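Local structure of CDP-glucose 4,6-dehydratase (Salmonella enterica subsp. enterica serovar Typhi, 1WVG) at residues Arg94-Gln99 and Tyr154-Asn159; Thr131-Tyr136 and Ala193-Gly198. The protein catalyses the NAD-dependent dehydration of CDP-D-glucose to CDP-4-dehydro-6-deoxy-D-glucose, a step in the biosynthesis of the CDP-3,6-dideoxy-D-mannose used for lipopolysaccharide O-antigen. One frame throughout, in Å; residues are numbered along the deposited sequence.

Contact 1: residues Arg94-Gln99 and Tyr154-Asn159; sequences RLSYEQ and YDPYSN. With CXY (cytidine-5'-diphospho-beta-D-xylose), chain D; APR (adenosine-5-diphosphoribose), chain C.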
loop_
_atom_site.group_PDB
_atom_site.type_symbol
_atom_site.label_atom_id
_atom_site.label_comp_id
_atom_site.label_asym_id
_atom_site.label_seq_id
_atom_site.Cartn_x
_atom_site.Cartn_y
_atom_site.Cartn_z
ATOM N N ARG A 94 7.876 -0.798 -28.788
ATOM C CA ARG A 94 9.108 -0.332 -29.426
ATOM C C ARG A 94 8.840 0.887 -30.275
ATOM O O ARG A 94 9.594 1.845 -30.237
ATOM C CB ARG A 94 9.897 -1.437 -30.139
ATOM C CG ARG A 94 9.925 -2.774 -29.380
ATOM C CD ARG A 94 11.127 -3.675 -29.668
ATOM N NE ARG A 94 11.212 -4.224 -31.019
ATOM C CZ ARG A 94 12.372 -4.369 -31.651
ATOM N NH1 ARG A 94 13.516 -4.008 -31.086
ATOM N NH2 ARG A 94 12.399 -4.888 -32.876
ATOM N N LEU A 95 7.724 0.844 -31.010
ATOM C CA LEU A 95 7.300 1.981 -31.804
ATOM C C LEU A 95 7.068 3.228 -30.949
ATOM O O LEU A 95 7.478 4.332 -31.331
ATOM C CB LEU A 95 6.076 1.654 -32.675
ATOM C CG LEU A 95 5.548 2.899 -33.362
ATOM C CD1 LEU A 95 6.694 3.572 -34.114
ATOM C CD2 LEU A 95 4.459 2.493 -34.347
ATOM N N SER A 96 6.421 3.056 -29.772
ATOM C CA SER A 96 6.135 4.176 -28.892
ATOM C C SER A 96 7.400 4.869 -28.510
ATOM O O SER A 96 7.478 6.060 -28.260
ATOM C CB SER A 96 5.428 3.718 -27.624
ATOM O OG SER A 96 6.322 3.035 -26.771
ATOM N N TYR A 97 8.446 4.111 -28.419
ATOM C CA TYR A 97 9.689 4.754 -28.093
ATOM C C TYR A 97 10.120 5.669 -29.241
ATOM O O TYR A 97 10.682 6.740 -29.037
ATOM C CB TYR A 97 10.772 3.676 -27.885
ATOM C CG TYR A 97 10.800 3.030 -26.491
ATOM C CD1 TYR A 97 10.520 1.671 -26.338
ATOM C CD2 TYR A 97 11.157 3.750 -25.346
ATOM C CE1 TYR A 97 10.602 1.054 -25.084
ATOM C CE2 TYR A 97 11.237 3.159 -24.081
ATOM C CZ TYR A 97 10.957 1.798 -23.957
ATOM O OH TYR A 97 11.015 1.192 -22.739
ATOM N N GLU A 98 9.850 5.243 -30.468
ATOM C CA GLU A 98 10.236 6.043 -31.607
ATOM C C GLU A 98 9.298 7.188 -31.847
ATOM O O GLU A 98 9.723 8.231 -32.335
ATOM C CB GLU A 98 10.328 5.228 -32.899
ATOM C CG GLU A 98 11.435 4.130 -32.854
ATOM C CD GLU A 98 11.178 3.019 -33.874
ATOM O OE1 GLU A 98 10.386 3.097 -34.805
ATOM O OE2 GLU A 98 11.892 1.947 -33.640
ATOM N N GLN A 99 8.024 6.986 -31.513
ATOM C CA GLN A 99 7.018 8.018 -31.760
ATOM C C GLN A 99 6.178 8.373 -30.532
ATOM O O GLN A 99 4.974 8.139 -30.504
ATOM C CB GLN A 99 6.048 7.432 -32.802
ATOM C CG GLN A 99 6.655 7.384 -34.212
ATOM C CD GLN A 99 6.775 8.777 -34.821
ATOM O OE1 GLN A 99 5.791 9.329 -35.335
ATOM N NE2 GLN A 99 7.988 9.338 -34.767
ATOM N N TYR A 154 6.251 2.189 -18.057
ATOM C CA TYR A 154 7.631 2.623 -18.274
ATOM C C TYR A 154 7.816 3.335 -19.612
ATOM O O TYR A 154 8.242 4.485 -19.635
ATOM C CB TYR A 154 8.554 1.422 -18.132
ATOM C CG TYR A 154 10.038 1.669 -18.286
ATOM C CD1 TYR A 154 10.884 1.623 -17.176
ATOM C CD2 TYR A 154 10.591 1.873 -19.551
ATOM C CE1 TYR A 154 12.260 1.789 -17.320
ATOM C CE2 TYR A 154 11.964 2.059 -19.704
ATOM C CZ TYR A 154 12.799 2.004 -18.586
ATOM O OH TYR A 154 14.158 2.156 -18.715
ATOM N N ASP A 155 7.451 2.658 -20.700
ATOM C CA ASP A 155 7.550 3.214 -22.055
ATOM C C ASP A 155 6.328 4.077 -22.426
ATOM O O ASP A 155 5.291 4.045 -21.761
ATOM C CB ASP A 155 7.678 2.039 -23.024
ATOM C CG ASP A 155 6.497 1.146 -22.840
ATOM O OD1 ASP A 155 6.395 0.368 -21.918
ATOM O OD2 ASP A 155 5.581 1.359 -23.739
ATOM N N PRO A 156 6.402 4.868 -23.499
ATOM C CA PRO A 156 5.271 5.736 -23.893
ATOM C C PRO A 156 3.931 5.032 -24.156
ATOM O O PRO A 156 2.835 5.543 -23.907
ATOM C CB PRO A 156 5.751 6.480 -25.140
ATOM C CG PRO A 156 7.285 6.434 -25.087
ATOM C CD PRO A 156 7.672 5.284 -24.170
ATOM N N TYR A 157 4.013 3.834 -24.690
ATOM C CA TYR A 157 2.787 3.079 -24.934
ATOM C C TYR A 157 2.127 2.668 -23.596
ATOM O O TYR A 157 0.980 3.013 -23.313
ATOM C CB TYR A 157 3.053 1.837 -25.785
ATOM C CG TYR A 157 1.819 0.994 -25.729
ATOM C CD1 TYR A 157 0.657 1.427 -26.366
ATOM C CD2 TYR A 157 1.800 -0.223 -25.044
ATOM C CE1 TYR A 157 -0.491 0.637 -26.348
ATOM C CE2 TYR A 157 0.650 -1.010 -24.986
ATOM C CZ TYR A 157 -0.507 -0.564 -25.638
ATOM O OH TYR A 157 -1.658 -1.318 -25.617
ATOM N N SER A 158 2.884 1.952 -22.752
ATOM C CA SER A 158 2.376 1.527 -21.455
ATOM C C SER A 158 1.781 2.680 -20.707
ATOM O O SER A 158 0.644 2.624 -20.250
ATOM C CB SER A 158 3.512 1.050 -20.599
ATOM O OG SER A 158 3.988 -0.103 -21.244
ATOM N N ASN A 159 2.613 3.710 -20.567
ATOM C CA ASN A 159 2.262 4.932 -19.865
ATOM C C ASN A 159 1.047 5.660 -20.465
ATOM O O ASN A 159 0.243 6.239 -19.736
ATOM C CB ASN A 159 3.510 5.836 -19.757
ATOM C CG ASN A 159 3.290 6.990 -18.814
ATOM O OD1 ASN A 159 2.808 8.047 -19.213
ATOM N ND2 ASN A 159 3.614 6.786 -17.538
HETATM O O1B CXY D . 3.647 -7.475 -24.577
HETATM P PB CXY D . 3.700 -6.682 -25.868
HETATM O O2B CXY D . 4.873 -5.743 -25.966
HETATM O "O1'" CXY D . 2.297 -5.844 -26.050
HETATM O O3A CXY D . 3.711 -7.887 -26.836
HETATM P PA CXY D . 4.882 -8.489 -27.824
HETATM O O1A CXY D . 4.225 -9.610 -28.549
HETATM O O2A CXY D . 5.432 -7.434 -28.701
HETATM O O5D CXY D . 5.985 -8.941 -26.768
HETATM C C5D CXY D . 5.745 -10.138 -26.016
HETATM C C4D CXY D . 7.044 -10.574 -25.383
HETATM O O4D CXY D . 7.757 -11.380 -26.353
HETATM C C3D CXY D . 8.000 -9.485 -24.896
HETATM O O3D CXY D . 8.776 -9.812 -23.688
HETATM C C2D CXY D . 8.884 -9.390 -26.152
HETATM O O2D CXY D . 10.140 -8.811 -25.785
HETATM C C1D CXY D . 9.044 -10.856 -26.485
HETATM N N1 CXY D . 9.496 -11.104 -27.858
HETATM C C6 CXY D . 8.728 -10.685 -28.932
HETATM C C5 CXY D . 9.076 -10.901 -30.177
HETATM C C4 CXY D . 10.291 -11.566 -30.499
HETATM N N3 CXY D . 11.021 -11.981 -29.374
HETATM C C2 CXY D . 10.689 -11.775 -28.045
HETATM N N4 CXY D . 10.715 -11.783 -31.629
HETATM O O2 CXY D . 11.396 -12.149 -27.103
HETATM C "C1'" CXY D . 1.264 -6.597 -26.661
HETATM C "C2'" CXY D . 0.539 -5.644 -27.579
HETATM C "C3'" CXY D . -0.021 -4.541 -26.702
HETATM C "C4'" CXY D . -0.972 -5.126 -25.658
HETATM C "C5'" CXY D . -0.248 -6.186 -24.840
HETATM O "O2'" CXY D . 1.430 -5.050 -28.547
HETATM O "O3'" CXY D . -0.793 -3.635 -27.510
HETATM O "O4'" CXY D . -1.476 -4.088 -24.819
HETATM O "O5'" CXY D . 0.334 -7.176 -25.694
HETATM N N1 APR C . -7.303 7.214 -35.393
HETATM C C2 APR C . -8.141 6.169 -35.595
HETATM N N3 APR C . -7.886 4.898 -35.527
HETATM C C4 APR C . -6.605 4.662 -35.176
HETATM C C5 APR C . -5.640 5.583 -34.913
HETATM C C6 APR C . -6.012 6.955 -35.048
HETATM N N6 APR C . -5.242 8.029 -34.806
HETATM N N7 APR C . -4.450 4.959 -34.562
HETATM C C8 APR C . -4.721 3.665 -34.637
HETATM N N9 APR C . -6.011 3.435 -35.004
HETATM C "C1'" APR C . -6.696 2.171 -35.214
HETATM C "C2'" APR C . -6.073 1.398 -36.344
HETATM O "O2'" APR C . -6.465 1.964 -37.603
HETATM C "C3'" APR C . -6.701 0.030 -36.071
HETATM O "O3'" APR C . -8.068 -0.147 -36.472
HETATM O "O4'" APR C . -6.483 1.355 -34.107
HETATM C "C4'" APR C . -6.565 -0.010 -34.524
HETATM C "C5'" APR C . -5.299 -0.635 -34.018
HETATM O "O5'" APR C . -5.370 -2.051 -34.316
HETATM P PA APR C . -4.053 -3.007 -34.257
HETATM O O1A APR C . -2.764 -2.258 -34.565
HETATM O O2A APR C . -4.400 -4.335 -34.968
HETATM O O3A APR C . -3.978 -3.310 -32.713
HETATM P PB APR C . -4.913 -4.333 -31.862
HETATM O O1B APR C . -4.023 -5.493 -31.483
HETATM O O2B APR C . -6.243 -4.596 -32.542
HETATM O O5D APR C . -5.276 -3.388 -30.633
HETATM C C5D APR C . -6.654 -3.027 -30.447
HETATM O O4D APR C . -6.589 -3.235 -27.976
HETATM O O1D APR C . -4.662 -4.039 -26.920
HETATM C C1D APR C . -5.459 -2.862 -27.240
HETATM O O2D APR C . -3.919 -0.969 -27.463
HETATM C C2D APR C . -4.664 -1.979 -28.171
HETATM O O3D APR C . -6.226 -0.183 -28.052
HETATM C C3D APR C . -5.756 -1.223 -28.906
HETATM C C4D APR C . -6.768 -2.326 -29.112
#
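Ser-96 and Tyr-97 of the short helix 93-98 pack against the start of helix 156-175, which carries Tyr-157, the tyrosine of the Tyr-x-x-x-Lys motif of short-chain dehydrogenases/reductases. Ser-96 faces the start of the long helix. Its CB lies 3.5 Å from CB of Tyr-157. The hydroxyl of Ser-96 is hydrogen-bonded to the carbonyl of Val-93, one turn back, and also lies close to the backbone N of Tyr-157. Carbonyl O of Ser-96 touches the CB-CG side of Pro-156, 3.2 Å from CG.

Tyr-97 follows. With its CG beside the backbone N (chi1 -83°), the ring reaches along the other segment and lies across Asp-155. CB of Asp-155 sits over one ring face, 3.4 Å from CZ of Tyr-97. The phenol oxygen of Tyr-97 meets the edge of the Tyr-154 ring and bonds to the carbonyl of His-298. Ser-174 of the second subunit packs on Tyr-97 and Pro-156, so this side of the contact borders the subunit interface.

Asp-155 is the N-cap of the long helix. Its OD2 accepts a nearly straight bond from Ser-158 N (2.9 Å, 173°), from above the carboxylate plane. Beyond this cap the Tyr-157 side chain extends to the bound ligands. Its OH is hydrogen-bonded to O4' of the CDP-xylose and to O2D of the ADP-ribose, each at 2.9 Å.

Contact 2: residues Thr131-Tyr136 and Ala193-Gly198; sequences TSDKCY and AGNVIG. With CXY (cytidine-5'-diphospho-beta-D-xylose), chain D.
Asp-133 and Asn-195 meet beside the xylose and the phosphate next to the sugar (PB) in the bound CDP-xylose. CB of Asn-195 lies 4.0 Å from the xylose ring oxygen O5'. With CG beside the backbone N (chi1 -87°), the amide is brought up to the sugar, and CG is 3.1 Å from O5'. At the tip, ND2 gives a fairly straight hydrogen bond to phosphate oxygen O1B (2.8 Å, 164°). OD1 is left facing OD1 of Asp-133, 2.8 Å away; as modelled both are acceptors, a close pair with no hydrogen bond between them. The carboxylate and amide planes are 37° apart.

Lys-134 reaches the same phosphate from the other segment. Its chain bends at chi2 and chi4, and NZ bonds to O1B at 2.8 Å. NZ also forms a salt bridge with OD2 of Asp-133, the hydrogen bond within it being weak. O1B is thus held by both segments.

At the sugar end, Ser-132 OG lies 2.9 Å from O4' of the xylose and accepts a bond from Lys-134 N, forming an ST turn. A water joins the segments by accepting from Asp-133 N and donating to Gly-194 O. It also bonds to O4'. The loop after one parallel strand and the C-terminal end of its neighbour line part of the substrate site, as in extended short-chain dehydrogenases/reductases with a Rossmann fold.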
loop_
_atom_site.group_PDB
_atom_site.type_symbol
_atom_site.label_atom_id
_atom_site.label_comp_id
_atom_site.label_asym_id
_atom_site.label_seq_id
_atom_site.Cartn_x
_atom_site.Cartn_y
_atom_site.Cartn_z
ATOM N N THR A 131 -8.272 -0.563 -22.640
ATOM C CA THR A 131 -6.987 0.019 -22.309
ATOM C C THR A 131 -5.891 -1.005 -22.613
ATOM O O THR A 131 -5.684 -1.386 -23.767
ATOM C CB THR A 131 -6.922 0.692 -20.909
ATOM O OG1 THR A 131 -7.150 -0.279 -19.900
ATOM C CG2 THR A 131 -7.977 1.781 -20.811
ATOM N N SER A 132 -5.230 -1.525 -21.598
ATOM C CA SER A 132 -4.184 -2.514 -21.823
ATOM C C SER A 132 -3.719 -3.117 -20.510
ATOM O O SER A 132 -3.822 -2.496 -19.429
ATOM C CB SER A 132 -2.998 -1.719 -22.356
ATOM O OG SER A 132 -1.816 -2.496 -22.453
ATOM N N ASP A 133 -3.130 -4.291 -20.618
ATOM C CA ASP A 133 -2.542 -4.934 -19.445
ATOM C C ASP A 133 -1.314 -4.110 -18.989
ATOM O O ASP A 133 -0.849 -4.210 -17.856
ATOM C CB ASP A 133 -2.222 -6.433 -19.676
ATOM C CG ASP A 133 -1.283 -6.805 -20.820
ATOM O OD1 ASP A 133 -1.048 -7.972 -21.136
ATOM O OD2 ASP A 133 -0.687 -5.790 -21.400
ATOM N N LYS A 134 -0.797 -3.232 -19.854
ATOM C CA LYS A 134 0.347 -2.402 -19.519
ATOM C C LYS A 134 0.027 -1.137 -18.757
ATOM O O LYS A 134 0.919 -0.343 -18.477
ATOM C CB LYS A 134 1.125 -2.055 -20.775
ATOM C CG LYS A 134 1.481 -3.353 -21.457
ATOM C CD LYS A 134 2.817 -3.343 -22.153
ATOM C CE LYS A 134 2.842 -4.360 -23.292
ATOM N NZ LYS A 134 2.297 -5.669 -22.896
ATOM N N CYS A 135 -1.227 -0.923 -18.421
ATOM C CA CYS A 135 -1.587 0.299 -17.681
ATOM C C CYS A 135 -1.037 0.372 -16.254
ATOM O O CYS A 135 -0.825 1.465 -15.665
ATOM C CB CYS A 135 -3.121 0.558 -17.680
ATOM S SG CYS A 135 -4.065 -0.680 -16.728
ATOM N N TYR A 136 -0.834 -0.820 -15.663
ATOM C CA TYR A 136 -0.381 -0.882 -14.278
ATOM C C TYR A 136 1.083 -0.562 -14.103
ATOM O O TYR A 136 1.936 -0.978 -14.875
ATOM C CB TYR A 136 -0.606 -2.298 -13.686
ATOM C CG TYR A 136 -2.062 -2.756 -13.604
ATOM C CD1 TYR A 136 -2.557 -3.725 -14.485
ATOM C CD2 TYR A 136 -2.935 -2.252 -12.637
ATOM C CE1 TYR A 136 -3.886 -4.157 -14.426
ATOM C CE2 TYR A 136 -4.266 -2.675 -12.563
ATOM C CZ TYR A 136 -4.748 -3.642 -13.452
ATOM O OH TYR A 136 -6.061 -4.054 -13.397
ATOM N N ALA A 193 -7.090 -6.138 -21.047
ATOM C CA ALA A 193 -6.851 -7.522 -21.458
ATOM C C ALA A 193 -5.415 -7.928 -21.319
ATOM O O ALA A 193 -4.579 -7.096 -20.975
ATOM C CB ALA A 193 -7.304 -7.751 -22.873
ATOM N N GLY A 194 -5.162 -9.213 -21.576
ATOM C CA GLY A 194 -3.816 -9.760 -21.537
ATOM C C GLY A 194 -3.130 -9.531 -22.904
ATOM O O GLY A 194 -3.336 -8.499 -23.558
ATOM N N ASN A 195 -2.286 -10.486 -23.316
ATOM C CA ASN A 195 -1.595 -10.447 -24.593
ATOM C C ASN A 195 -2.386 -11.345 -25.518
ATOM O O ASN A 195 -2.341 -12.547 -25.318
ATOM C CB ASN A 195 -0.162 -10.974 -24.482
ATOM C CG ASN A 195 0.771 -9.850 -24.089
ATOM O OD1 ASN A 195 0.504 -9.132 -23.118
ATOM N ND2 ASN A 195 1.888 -9.694 -24.799
ATOM N N VAL A 196 -3.150 -10.748 -26.456
ATOM C CA VAL A 196 -3.980 -11.494 -27.394
ATOM C C VAL A 196 -3.154 -12.037 -28.526
ATOM O O VAL A 196 -2.368 -11.326 -29.136
ATOM C CB VAL A 196 -5.114 -10.691 -28.057
ATOM C CG1 VAL A 196 -6.234 -10.461 -27.074
ATOM C CG2 VAL A 196 -4.620 -9.356 -28.605
ATOM N N ILE A 197 -3.377 -13.302 -28.796
ATOM C CA ILE A 197 -2.736 -14.003 -29.872
ATOM C C ILE A 197 -3.841 -14.727 -30.591
ATOM O O ILE A 197 -4.780 -15.208 -29.958
ATOM C CB ILE A 197 -1.676 -14.963 -29.341
ATOM C CG1 ILE A 197 -2.251 -15.832 -28.231
ATOM C CG2 ILE A 197 -0.538 -14.136 -28.782
ATOM C CD1 ILE A 197 -1.484 -17.141 -27.993
ATOM N N GLY A 198 -3.789 -14.776 -31.910
ATOM C CA GLY A 198 -4.844 -15.500 -32.639
ATOM C C GLY A 198 -4.523 -15.497 -34.137
ATOM O O GLY A 198 -3.569 -14.822 -34.580
HETATM O O1B CXY D . 3.647 -7.475 -24.577
HETATM P PB CXY D . 3.700 -6.682 -25.868
HETATM O O2B CXY D . 4.873 -5.743 -25.966
HETATM O "O1'" CXY D . 2.297 -5.844 -26.050
HETATM O O3A CXY D . 3.711 -7.887 -26.836
HETATM P PA CXY D . 4.882 -8.489 -27.824
HETATM O O1A CXY D . 4.225 -9.610 -28.549
HETATM O O2A CXY D . 5.432 -7.434 -28.701
HETATM O O5D CXY D . 5.985 -8.941 -26.768
HETATM C C5D CXY D . 5.745 -10.138 -26.016
HETATM C C4D CXY D . 7.044 -10.574 -25.383
HETATM O O4D CXY D . 7.757 -11.380 -26.353
HETATM C C3D CXY D . 8.000 -9.485 -24.896
HETATM O O3D CXY D . 8.776 -9.812 -23.688
HETATM C C2D CXY D . 8.884 -9.390 -26.152
HETATM O O2D CXY D . 10.140 -8.811 -25.785
HETATM C C1D CXY D . 9.044 -10.856 -26.485
HETATM N N1 CXY D . 9.496 -11.104 -27.858
HETATM C C6 CXY D . 8.728 -10.685 -28.932
HETATM C C5 CXY D . 9.076 -10.901 -30.177
HETATM C C4 CXY D . 10.291 -11.566 -30.499
HETATM N N3 CXY D . 11.021 -11.981 -29.374
HETATM C C2 CXY D . 10.689 -11.775 -28.045
HETATM N N4 CXY D . 10.715 -11.783 -31.629
HETATM O O2 CXY D . 11.396 -12.149 -27.103
HETATM C "C1'" CXY D . 1.264 -6.597 -26.661
HETATM C "C2'" CXY D . 0.539 -5.644 -27.579
HETATM C "C3'" CXY D . -0.021 -4.541 -26.702
HETATM C "C4'" CXY D . -0.972 -5.126 -25.658
HETATM C "C5'" CXY D . -0.248 -6.186 -24.840
HETATM O "O2'" CXY D . 1.430 -5.050 -28.547
HETATM O "O3'" CXY D . -0.793 -3.635 -27.510
HETATM O "O4'" CXY D . -1.476 -4.088 -24.819
HETATM O "O5'" CXY D . 0.334 -7.176 -25.694
HETATM O O HOH W 1 -3.587 -5.611 -23.357
#

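How the contacts relate
The centres of the two contacts are about 15 Å apart. Their segments alternate along the chain: 94-99, 131-136, 154-159, then 193-198. Contact 1 joins helix 93-98 to the beginning of helix 156-175. Contact 2 joins the loop after strand 126-130 to the end of strand 187-197, and these strands are parallel neighbours in the main sheet. Helix 156-175 lies between those two strands in sequence. Contact 1 borders the second subunit, whereas no other protein chain touches the segments of contact 2. Where the contacts touch, Tyr-157 OH and Ser-132 OG are 3.4 Å apart. Contact 1 supplies Tyr-157 and contact 2 supplies Ser-132, Asp-133, Lys-134 and Asn-195 to the same substrate pocket.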